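Local coordinates for protein toll-receptor-related 2 (Hydra vulgaris, PDB 4W8H) that probably relays Toll-type receptor signals through its Toll/interleukin-1 receptor (TIR) domain, the part of the membrane receptor held here, at residues Y5-C10 with A30-F35; P13-W18 with V64-F69; P89-P94 with Y106-D111. One frame throughout, in Å; residues are numbered along the deposited sequence.

All three contacts reach one five-stranded parallel sheet of the TIR domain, which has a flavodoxin-like fold. Contact 1 joins an outermost strand, 34-35, to strand 5-10. Contact 3 joins strand 87-91 to the other outermost strand, 107-108, and the centres of contacts 1 and 3 lie about 18 Å apart. Contact 2 involves the central strand 58-65, where helix 16-29 begins over its end. Its centre is about 17 Å from that of contact 1 and about 11 Å from that of contact 3. Cys10 O lies 3.0 Å from Val64 N, linking contacts 1 and 2. Arg93 NH1 reaches Asp15 OD1 at 2.7 Å, a salt bridge between contacts 2 and 3.

Contact 1: residues Y5-C10 with A30-F35; sequences YDVNIC and AGIKTF
Phe35 turns the edge of its ring toward the face of Tyr5, a T-shaped pair with centroids 5.3 Å apart and planes at 77°. CD2 of Phe35 comes over the Tyr5 face near its rim, 3.7 Å from Tyr5 CE2. Phe35 CB also lies over that face, in a CH-pi contact. The Phe35 CG is anti to its own backbone N (chi1 -170°), which carries the ring out beside Asn8. The Asn8 amide lies alongside it, the two planes almost perpendicular, and ND2 has a weak bond to Thr61 OG1.

On the other face of the sheet, Val7 and Thr34 lie side by side. The Thr34 methyl CG2 meets Ile9 CG1 at 3.5 Å, while Thr34 OG1 turns back to bond Ile32 O. Leu27 of helix 16-29 packs on this side, against Ile9, Ile32 and Thr34.

Asp6 sits at a corner of the chain. Its OD2 uses the anti lone pair to accept from Lys33 N at 2.9 Å, nearly straight at 165°. A water that also bonds Gly31 O donates to the same OD2. The parallel strands are joined by Val7 N to Lys33 O, Phe35 N to Val7 O at 2.8 Å, and Ile9 N to Phe35 O.

The Asp6 carboxylate thus takes up a backbone N-H just before strand 34-35 pairs. Lys33 NZ, 5.0 Å from Asp6 OD2, is not in contact with it and makes a weak hydrogen bond to Thr4 O instead, but its positive charge would probably favour the ionised carboxylate.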
loop_
_atom_site.group_PDB
_atom_site.type_symbol
_atom_site.label_atom_id
_atom_site.label_comp_id
_atom_site.label_asym_id
_atom_site.label_seq_id
_atom_site.Cartn_x
_atom_site.Cartn_y
_atom_site.Cartn_z
ATOM N N TYR A 5 11.880 -2.004 6.274
ATOM C CA TYR A 5 10.875 -2.711 5.487
ATOM C C TYR A 5 10.976 -2.257 4.051
ATOM O O TYR A 5 11.249 -1.100 3.761
ATOM C CB TYR A 5 9.476 -2.411 6.047
ATOM C CG TYR A 5 9.305 -2.833 7.469
ATOM C CD1 TYR A 5 8.869 -4.106 7.777
ATOM C CD2 TYR A 5 9.552 -1.960 8.518
ATOM C CE1 TYR A 5 8.696 -4.521 9.075
ATOM C CE2 TYR A 5 9.382 -2.372 9.833
ATOM C CZ TYR A 5 8.960 -3.663 10.086
ATOM O OH TYR A 5 8.789 -4.125 11.357
ATOM N N ASP A 6 10.715 -3.188 3.127
ATOM C CA ASP A 6 10.587 -2.789 1.726
ATOM C C ASP A 6 9.303 -1.998 1.479
ATOM O O ASP A 6 9.313 -0.992 0.758
ATOM C CB ASP A 6 10.565 -4.008 0.813
ATOM C CG ASP A 6 11.826 -4.755 0.860
ATOM O OD1 ASP A 6 12.822 -4.172 0.384
ATOM O OD2 ASP A 6 11.851 -5.919 1.346
ATOM N N VAL A 7 8.210 -2.431 2.089
ATOM C CA VAL A 7 6.922 -1.787 1.854
ATOM C C VAL A 7 6.077 -1.770 3.089
ATOM O O VAL A 7 6.137 -2.676 3.912
ATOM C CB VAL A 7 6.079 -2.449 0.747
ATOM C CG1 VAL A 7 6.700 -2.243 -0.571
ATOM C CG2 VAL A 7 5.849 -3.913 1.016
ATOM N N ASN A 8 5.312 -0.693 3.198
ATOM C CA ASN A 8 4.251 -0.571 4.145
ATOM C C ASN A 8 2.916 -0.704 3.397
ATOM O O ASN A 8 2.810 -0.302 2.262
ATOM C CB ASN A 8 4.380 0.829 4.743
ATOM C CG ASN A 8 3.218 1.246 5.488
ATOM O OD1 ASN A 8 2.683 0.476 6.272
ATOM N ND2 ASN A 8 2.783 2.489 5.277
ATOM N N ILE A 9 1.919 -1.297 4.037
ATOM C CA ILE A 9 0.639 -1.502 3.346
ATOM C C ILE A 9 -0.390 -0.643 3.997
ATOM O O ILE A 9 -0.702 -0.808 5.169
ATOM C CB ILE A 9 0.160 -2.950 3.449
ATOM C CG1 ILE A 9 1.307 -3.941 3.209
ATOM C CG2 ILE A 9 -1.054 -3.179 2.487
ATOM C CD1 ILE A 9 1.835 -3.957 1.845
ATOM N N CYS A 10 -0.935 0.252 3.219
ATOM C CA CYS A 10 -1.993 1.137 3.685
ATOM C C CYS A 10 -3.338 0.712 3.055
ATOM O O CYS A 10 -3.456 0.675 1.824
ATOM C CB CYS A 10 -1.673 2.574 3.277
ATOM S SG CYS A 10 -2.910 3.733 3.814
ATOM N N ALA A 30 7.665 -13.979 -1.243
ATOM C CA ALA A 30 8.622 -13.500 -2.242
ATOM C C ALA A 30 9.858 -12.857 -1.597
ATOM O O ALA A 30 10.711 -12.328 -2.317
ATOM C CB ALA A 30 7.937 -12.496 -3.203
ATOM N N GLY A 31 9.957 -12.913 -0.265
ATOM C CA GLY A 31 11.070 -12.332 0.439
ATOM C C GLY A 31 11.029 -10.842 0.654
ATOM O O GLY A 31 12.033 -10.230 1.025
ATOM N N ILE A 32 9.861 -10.244 0.442
ATOM C CA ILE A 32 9.687 -8.817 0.603
ATOM C C ILE A 32 9.259 -8.535 2.044
ATOM O O ILE A 32 8.297 -9.078 2.542
ATOM C CB ILE A 32 8.677 -8.285 -0.441
ATOM C CG1 ILE A 32 9.291 -8.468 -1.855
ATOM C CG2 ILE A 32 8.295 -6.821 -0.133
ATOM C CD1 ILE A 32 8.318 -8.269 -3.001
ATOM N N LYS A 33 10.000 -7.648 2.697
ATOM C CA LYS A 33 9.786 -7.313 4.094
ATOM C C LYS A 33 8.663 -6.270 4.160
ATOM O O LYS A 33 8.752 -5.200 3.540
ATOM C CB LYS A 33 11.056 -6.725 4.712
ATOM C CG LYS A 33 12.264 -7.622 4.636
ATOM C CD LYS A 33 13.533 -6.933 5.225
ATOM C CE LYS A 33 14.017 -5.733 4.381
ATOM N NZ LYS A 33 15.275 -5.060 4.891
ATOM N N THR A 34 7.593 -6.609 4.868
ATOM C CA THR A 34 6.353 -5.850 4.845
ATOM C C THR A 34 5.955 -5.364 6.223
ATOM O O THR A 34 5.949 -6.139 7.184
ATOM C CB THR A 34 5.270 -6.751 4.229
ATOM O OG1 THR A 34 5.728 -7.277 2.969
ATOM C CG2 THR A 34 3.996 -6.042 3.993
ATOM N N PHE A 35 5.600 -4.078 6.327
ATOM C CA PHE A 35 4.982 -3.532 7.545
ATOM C C PHE A 35 3.475 -3.660 7.406
ATOM O O PHE A 35 2.888 -3.163 6.445
ATOM C CB PHE A 35 5.348 -2.057 7.732
ATOM C CG PHE A 35 4.943 -1.501 9.068
ATOM C CD1 PHE A 35 3.607 -1.269 9.347
ATOM C CD2 PHE A 35 5.884 -1.186 10.025
ATOM C CE1 PHE A 35 3.218 -0.762 10.584
ATOM C CE2 PHE A 35 5.494 -0.654 11.249
ATOM C CZ PHE A 35 4.180 -0.453 11.525
HETATM O O HOH W 1 13.461 -7.832 0.842
#

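Contact 2: residues P13-W18 with V64-F69; sequences PEDREW and VMSPDF
Asp15 and Ser66 meet through their first torsions. The Asp15 carboxylate carbon is anti to its carbonyl carbon (chi1 -62°). Ser66 OG stands between its own backbone N and carbonyl carbon (chi1 75°). With these torsions Ser66 OG and Asp15 OD2 come to 2.6 Å, and the hydroxyl donates to the syn lone pair of OD2. The same OG accepts from Phe69 N at 3.0 Å in an ST motif, so the hydroxyl donates one bond and accepts another, which limits how it can turn. A water adds to the grip: it donates to Asp15 OD2 and to Val64 O, the latter at 2.8 Å.

Glu14 lies across Asp68 at about a right angle. Its carboxylate is laid over that of Asp68, the two planes only 13° apart. Glu14 CB is 3.5 Å from Asp68 OD2. The nearest charged oxygens, Glu14 OE2 and Asp68 OD1, are 4.2 Å apart, and the like charges probably disfavour this stack. Arg93 probably offsets part of that charge: its NH1 forms salt bridges with both Asp15 OD1 and Asp68 OD2.

Further along the helix, Trp18 brings CZ3 to 4.2 Å from Val64 CG1. Trp18 also stacks with the ring of Tyr92.

Asp15 is the residue just before helix 16-29, though its side chain bonds across to Ser66 and Arg93 and makes no capping bond. The arrangement fits the carboxyl-terminal edge of a flavodoxin-like parallel sheet, where the loops following the strands meet the start of a helix.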
loop_
_atom_site.group_PDB
_atom_site.type_symbol
_atom_site.label_atom_id
_atom_site.label_comp_id
_atom_site.label_asym_id
_atom_site.label_seq_id
_atom_site.Cartn_x
_atom_site.Cartn_y
_atom_site.Cartn_z
ATOM N N PRO A 13 -9.877 -1.499 6.664
ATOM C CA PRO A 13 -10.186 -2.781 7.299
ATOM C C PRO A 13 -11.163 -3.623 6.489
ATOM O O PRO A 13 -11.083 -4.858 6.512
ATOM C CB PRO A 13 -10.823 -2.366 8.619
ATOM C CG PRO A 13 -10.238 -1.049 8.927
ATOM C CD PRO A 13 -9.989 -0.374 7.609
ATOM N N GLU A 14 -12.038 -2.989 5.728
ATOM C CA GLU A 14 -13.025 -3.744 4.949
ATOM C C GLU A 14 -12.364 -4.636 3.887
ATOM O O GLU A 14 -12.945 -5.604 3.434
ATOM C CB GLU A 14 -13.983 -2.764 4.277
ATOM C CG GLU A 14 -14.975 -2.068 5.193
ATOM C CD GLU A 14 -14.438 -0.830 5.877
ATOM O OE1 GLU A 14 -13.274 -0.454 5.697
ATOM O OE2 GLU A 14 -15.231 -0.218 6.619
ATOM N N ASP A 15 -11.142 -4.288 3.469
ATOM C CA ASP A 15 -10.386 -5.038 2.461
ATOM C C ASP A 15 -9.342 -5.960 3.079
ATOM O O ASP A 15 -8.481 -6.464 2.382
ATOM C CB ASP A 15 -9.706 -4.026 1.529
ATOM C CG ASP A 15 -10.697 -3.163 0.792
ATOM O OD1 ASP A 15 -11.746 -3.665 0.338
ATOM O OD2 ASP A 15 -10.426 -1.955 0.672
ATOM N N ARG A 16 -9.419 -6.199 4.377
ATOM C CA ARG A 16 -8.424 -6.988 5.085
ATOM C C ARG A 16 -8.240 -8.384 4.552
ATOM O O ARG A 16 -7.120 -8.897 4.589
ATOM C CB ARG A 16 -8.741 -7.039 6.575
ATOM C CG ARG A 16 -7.586 -7.510 7.456
ATOM C CD ARG A 16 -7.819 -7.142 8.904
ATOM N NE ARG A 16 -8.947 -7.872 9.450
ATOM C CZ ARG A 16 -9.392 -7.745 10.696
ATOM N NH1 ARG A 16 -8.821 -6.898 11.542
ATOM N NH2 ARG A 16 -10.423 -8.462 11.077
ATOM N N GLU A 17 -9.335 -9.036 4.155
ATOM C CA GLU A 17 -9.206 -10.427 3.708
ATOM C C GLU A 17 -8.188 -10.563 2.569
ATOM O O GLU A 17 -7.238 -11.361 2.660
ATOM C CB GLU A 17 -10.566 -11.031 3.317
ATOM C CG GLU A 17 -10.544 -12.537 3.033
ATOM C CD GLU A 17 -11.942 -13.113 2.626
ATOM O OE1 GLU A 17 -12.876 -12.317 2.404
ATOM O OE2 GLU A 17 -12.108 -14.349 2.542
ATOM N N TRP A 18 -8.378 -9.796 1.490
ATOM C CA TRP A 18 -7.464 -9.865 0.339
ATOM C C TRP A 18 -6.111 -9.308 0.737
ATOM O O TRP A 18 -5.068 -9.858 0.404
ATOM C CB TRP A 18 -8.031 -9.084 -0.844
ATOM C CG TRP A 18 -7.219 -9.168 -2.087
ATOM C CD1 TRP A 18 -7.310 -10.121 -3.069
ATOM C CD2 TRP A 18 -6.242 -8.241 -2.516
ATOM N NE1 TRP A 18 -6.428 -9.848 -4.071
ATOM C CE2 TRP A 18 -5.772 -8.683 -3.778
ATOM C CE3 TRP A 18 -5.731 -7.049 -1.987
ATOM C CZ2 TRP A 18 -4.787 -7.986 -4.503
ATOM C CZ3 TRP A 18 -4.765 -6.334 -2.725
ATOM C CH2 TRP A 18 -4.286 -6.829 -3.960
ATOM N N VAL A 64 -3.889 0.593 -1.124
ATOM C CA VAL A 64 -4.859 -0.396 -1.653
ATOM C C VAL A 64 -6.167 0.384 -1.863
ATOM O O VAL A 64 -6.996 0.513 -0.950
ATOM C CB VAL A 64 -5.014 -1.577 -0.713
ATOM C CG1 VAL A 64 -6.037 -2.559 -1.313
ATOM C CG2 VAL A 64 -3.669 -2.256 -0.475
ATOM N N MET A 65 -6.350 0.900 -3.086
ATOM C CA MET A 65 -7.467 1.769 -3.383
ATOM C C MET A 65 -8.748 0.939 -3.557
ATOM O O MET A 65 -8.787 -0.123 -4.216
ATOM C CB MET A 65 -7.188 2.557 -4.656
ATOM C CG MET A 65 -5.926 3.413 -4.543
ATOM S SD MET A 65 -5.709 4.575 -5.916
ATOM C CE MET A 65 -5.428 3.408 -7.245
ATOM N N SER A 66 -9.808 1.462 -2.985
ATOM C CA SER A 66 -11.154 0.881 -3.015
ATOM C C SER A 66 -12.116 1.957 -2.495
ATOM O O SER A 66 -11.668 2.962 -1.922
ATOM C CB SER A 66 -11.237 -0.307 -2.072
ATOM O OG SER A 66 -11.300 0.118 -0.717
ATOM N N PRO A 67 -13.422 1.725 -2.599
ATOM C CA PRO A 67 -14.337 2.717 -2.038
ATOM C C PRO A 67 -14.141 2.916 -0.556
ATOM O O PRO A 67 -14.279 4.035 -0.041
ATOM C CB PRO A 67 -15.724 2.133 -2.343
ATOM C CG PRO A 67 -15.510 1.236 -3.550
ATOM C CD PRO A 67 -14.125 0.676 -3.377
ATOM N N ASP A 68 -13.803 1.840 0.158
ATOM C CA ASP A 68 -13.626 1.954 1.608
ATOM C C ASP A 68 -12.318 2.639 2.003
ATOM O O ASP A 68 -12.245 3.339 3.020
ATOM C CB ASP A 68 -13.744 0.592 2.247
ATOM C CG ASP A 68 -15.154 0.043 2.113
ATOM O OD1 ASP A 68 -16.097 0.719 2.596
ATOM O OD2 ASP A 68 -15.322 -1.043 1.512
ATOM N N PHE A 69 -11.282 2.492 1.181
ATOM C CA PHE A 69 -10.029 3.219 1.413
ATOM C C PHE A 69 -10.291 4.721 1.518
ATOM O O PHE A 69 -9.766 5.386 2.399
ATOM C CB PHE A 69 -9.061 2.979 0.269
ATOM C CG PHE A 69 -7.741 3.626 0.474
ATOM C CD1 PHE A 69 -7.520 4.925 0.054
ATOM C CD2 PHE A 69 -6.717 2.946 1.075
ATOM C CE1 PHE A 69 -6.309 5.545 0.276
ATOM C CE2 PHE A 69 -5.483 3.578 1.306
ATOM C CZ PHE A 69 -5.300 4.879 0.920
HETATM O O HOH W 2 -8.052 -0.771 1.262
#

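Contact 3: residues P89-P94 with Y106-D111; sequences PILYRP and YLDWCD
Backbone bonds pair Ile90 with Leu107 and Leu91 with Asp108 as parallel strands. Leu107 N donates to Pro89 O at 2.9 Å, Leu91 N to Leu107 O at 2.8 Å, and Trp109 N to Leu91 O at 3.0 Å. The last of these is the most bent, at 131°.

Apolar packing centres on Leu91 and Tyr106, which lie side by side and point the same way. Tyr106 CG sits between its backbone N and carbonyl carbon (chi1 54°), which swings the ring back along Leu91. Ring atom CD1 then lies 3.8 Å from Leu91 CB, and CE1 touches both CB and CD2 of Leu91. An alanine in place of Tyr106 would keep CB against Pro89 but is likely to leave Leu91 CB and CD2 without the ring that packs on them. Cys110 SG is 3.5 Å from Pro94 CD.

Among the aromatics, Tyr92 and Trp109 lie alongside each other with ring planes 41° apart, and their CD1 atoms are 3.8 Å apart. Trp18 also meets the Trp109 ring.

Polar contacts within 106-111 are weak: Asp108 OD1 accepts from Cys110 N and Asp111 N in a type I turn. Helix 115-127 packs on Ile90 and Leu107 through Phe118. The pair of strands forms one edge of the parallel sheet of the flavodoxin-like TIR fold, with 107-108 outermost.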
loop_
_atom_site.group_PDB
_atom_site.type_symbol
_atom_site.label_atom_id
_atom_site.label_comp_id
_atom_site.label_asym_id
_atom_site.label_seq_id
_atom_site.Cartn_x
_atom_site.Cartn_y
_atom_site.Cartn_z
ATOM N N PRO A 89 0.316 2.693 -5.933
ATOM C CA PRO A 89 -1.140 2.556 -5.857
ATOM C C PRO A 89 -1.595 1.289 -6.589
ATOM O O PRO A 89 -1.143 0.998 -7.714
ATOM C CB PRO A 89 -1.651 3.772 -6.614
ATOM C CG PRO A 89 -0.439 4.607 -7.038
ATOM C CD PRO A 89 0.733 3.717 -6.907
ATOM N N ILE A 90 -2.461 0.553 -5.890
ATOM C CA ILE A 90 -3.147 -0.605 -6.432
ATOM C C ILE A 90 -4.625 -0.287 -6.515
ATOM O O ILE A 90 -5.241 0.097 -5.505
ATOM C CB ILE A 90 -2.976 -1.839 -5.544
ATOM C CG1 ILE A 90 -1.506 -2.281 -5.548
ATOM C CG2 ILE A 90 -3.890 -2.991 -6.060
ATOM C CD1 ILE A 90 -1.202 -3.365 -4.540
ATOM N N LEU A 91 -5.232 -0.441 -7.699
ATOM C CA LEU A 91 -6.691 -0.356 -7.790
ATOM C C LEU A 91 -7.239 -1.730 -7.515
ATOM O O LEU A 91 -7.226 -2.603 -8.392
ATOM C CB LEU A 91 -7.171 0.189 -9.133
ATOM C CG LEU A 91 -8.676 0.486 -9.212
ATOM C CD1 LEU A 91 -9.091 1.671 -8.383
ATOM C CD2 LEU A 91 -9.106 0.677 -10.656
ATOM N N TYR A 92 -7.675 -1.937 -6.280
ATOM C CA TYR A 92 -8.139 -3.249 -5.828
ATOM C C TYR A 92 -9.616 -3.427 -6.174
ATOM O O TYR A 92 -10.020 -4.494 -6.619
ATOM C CB TYR A 92 -7.844 -3.433 -4.324
ATOM C CG TYR A 92 -8.541 -4.620 -3.720
ATOM C CD1 TYR A 92 -8.432 -5.891 -4.269
ATOM C CD2 TYR A 92 -9.385 -4.445 -2.626
ATOM C CE1 TYR A 92 -9.156 -6.965 -3.713
ATOM C CE2 TYR A 92 -10.091 -5.504 -2.071
ATOM C CZ TYR A 92 -10.007 -6.742 -2.647
ATOM O OH TYR A 92 -10.738 -7.746 -2.084
ATOM N N ARG A 93 -10.414 -2.422 -5.870
ATOM C CA ARG A 93 -11.833 -2.397 -6.234
ATOM C C ARG A 93 -12.141 -1.086 -6.935
ATOM O O ARG A 93 -11.616 -0.072 -6.523
ATOM C CB ARG A 93 -12.706 -2.559 -5.000
ATOM C CG ARG A 93 -12.634 -3.931 -4.355
ATOM C CD ARG A 93 -13.008 -3.848 -2.841
ATOM N NE ARG A 93 -14.311 -3.269 -2.661
ATOM C CZ ARG A 93 -14.730 -2.571 -1.615
ATOM N NH1 ARG A 93 -13.919 -2.287 -0.580
ATOM N NH2 ARG A 93 -15.988 -2.137 -1.641
ATOM N N PRO A 94 -13.020 -1.095 -7.961
ATOM C CA PRO A 94 -13.339 0.155 -8.663
ATOM C C PRO A 94 -13.905 1.200 -7.713
ATOM O O PRO A 94 -14.648 0.897 -6.781
ATOM C CB PRO A 94 -14.409 -0.264 -9.681
ATOM C CG PRO A 94 -14.149 -1.739 -9.899
ATOM C CD PRO A 94 -13.773 -2.240 -8.513
ATOM N N TYR A 106 -1.222 3.439 -11.823
ATOM C CA TYR A 106 -1.474 2.470 -10.792
ATOM C C TYR A 106 -1.430 1.044 -11.364
ATOM O O TYR A 106 -1.514 0.829 -12.582
ATOM C CB TYR A 106 -2.829 2.719 -10.097
ATOM C CG TYR A 106 -4.059 2.820 -10.962
ATOM C CD1 TYR A 106 -4.682 1.708 -11.491
ATOM C CD2 TYR A 106 -4.644 4.051 -11.181
ATOM C CE1 TYR A 106 -5.815 1.832 -12.271
ATOM C CE2 TYR A 106 -5.797 4.195 -11.929
ATOM C CZ TYR A 106 -6.378 3.065 -12.480
ATOM O OH TYR A 106 -7.531 3.192 -13.226
ATOM N N LEU A 107 -1.299 0.072 -10.474
ATOM C CA LEU A 107 -1.445 -1.338 -10.815
ATOM C C LEU A 107 -2.926 -1.696 -10.709
ATOM O O LEU A 107 -3.507 -1.613 -9.626
ATOM C CB LEU A 107 -0.624 -2.228 -9.877
ATOM C CG LEU A 107 0.848 -1.917 -9.864
ATOM C CD1 LEU A 107 1.536 -2.763 -8.820
ATOM C CD2 LEU A 107 1.496 -2.085 -11.220
ATOM N N ASP A 108 -3.511 -2.144 -11.812
ATOM C CA ASP A 108 -4.950 -2.290 -11.878
ATOM C C ASP A 108 -5.334 -3.752 -11.662
ATOM O O ASP A 108 -5.377 -4.529 -12.618
ATOM C CB ASP A 108 -5.473 -1.817 -13.234
ATOM C CG ASP A 108 -6.996 -1.729 -13.275
ATOM O OD1 ASP A 108 -7.664 -2.222 -12.333
ATOM O OD2 ASP A 108 -7.531 -1.166 -14.260
ATOM N N TRP A 109 -5.659 -4.128 -10.437
ATOM C CA TRP A 109 -6.080 -5.509 -10.135
ATOM C C TRP A 109 -7.424 -5.797 -10.770
ATOM O O TRP A 109 -7.736 -6.953 -11.092
ATOM C CB TRP A 109 -6.155 -5.700 -8.615
ATOM C CG TRP A 109 -6.730 -7.019 -8.190
ATOM C CD1 TRP A 109 -7.972 -7.254 -7.767
ATOM C CD2 TRP A 109 -6.035 -8.270 -8.132
ATOM N NE1 TRP A 109 -8.139 -8.584 -7.467
ATOM C CE2 TRP A 109 -6.951 -9.219 -7.677
ATOM C CE3 TRP A 109 -4.738 -8.669 -8.428
ATOM C CZ2 TRP A 109 -6.613 -10.549 -7.504
ATOM C CZ3 TRP A 109 -4.397 -9.978 -8.268
ATOM C CH2 TRP A 109 -5.332 -10.915 -7.807
ATOM N N CYS A 110 -8.234 -4.790 -10.996
ATOM C CA CYS A 110 -9.563 -4.984 -11.538
ATOM C C CYS A 110 -9.552 -5.361 -13.002
ATOM O O CYS A 110 -10.554 -5.908 -13.506
ATOM C CB CYS A 110 -10.360 -3.700 -11.373
ATOM S SG CYS A 110 -10.582 -3.174 -9.705
ATOM N N ASP A 111 -8.481 -5.078 -13.731
ATOM C CA ASP A 111 -8.384 -5.398 -15.158
ATOM C C ASP A 111 -7.991 -6.868 -15.288
ATOM O O ASP A 111 -6.812 -7.232 -15.266
ATOM C CB ASP A 111 -7.319 -4.496 -15.771
ATOM C CG ASP A 111 -7.306 -4.520 -17.295
ATOM O OD1 ASP A 111 -7.819 -5.493 -17.877
ATOM O OD2 ASP A 111 -6.737 -3.574 -17.880
#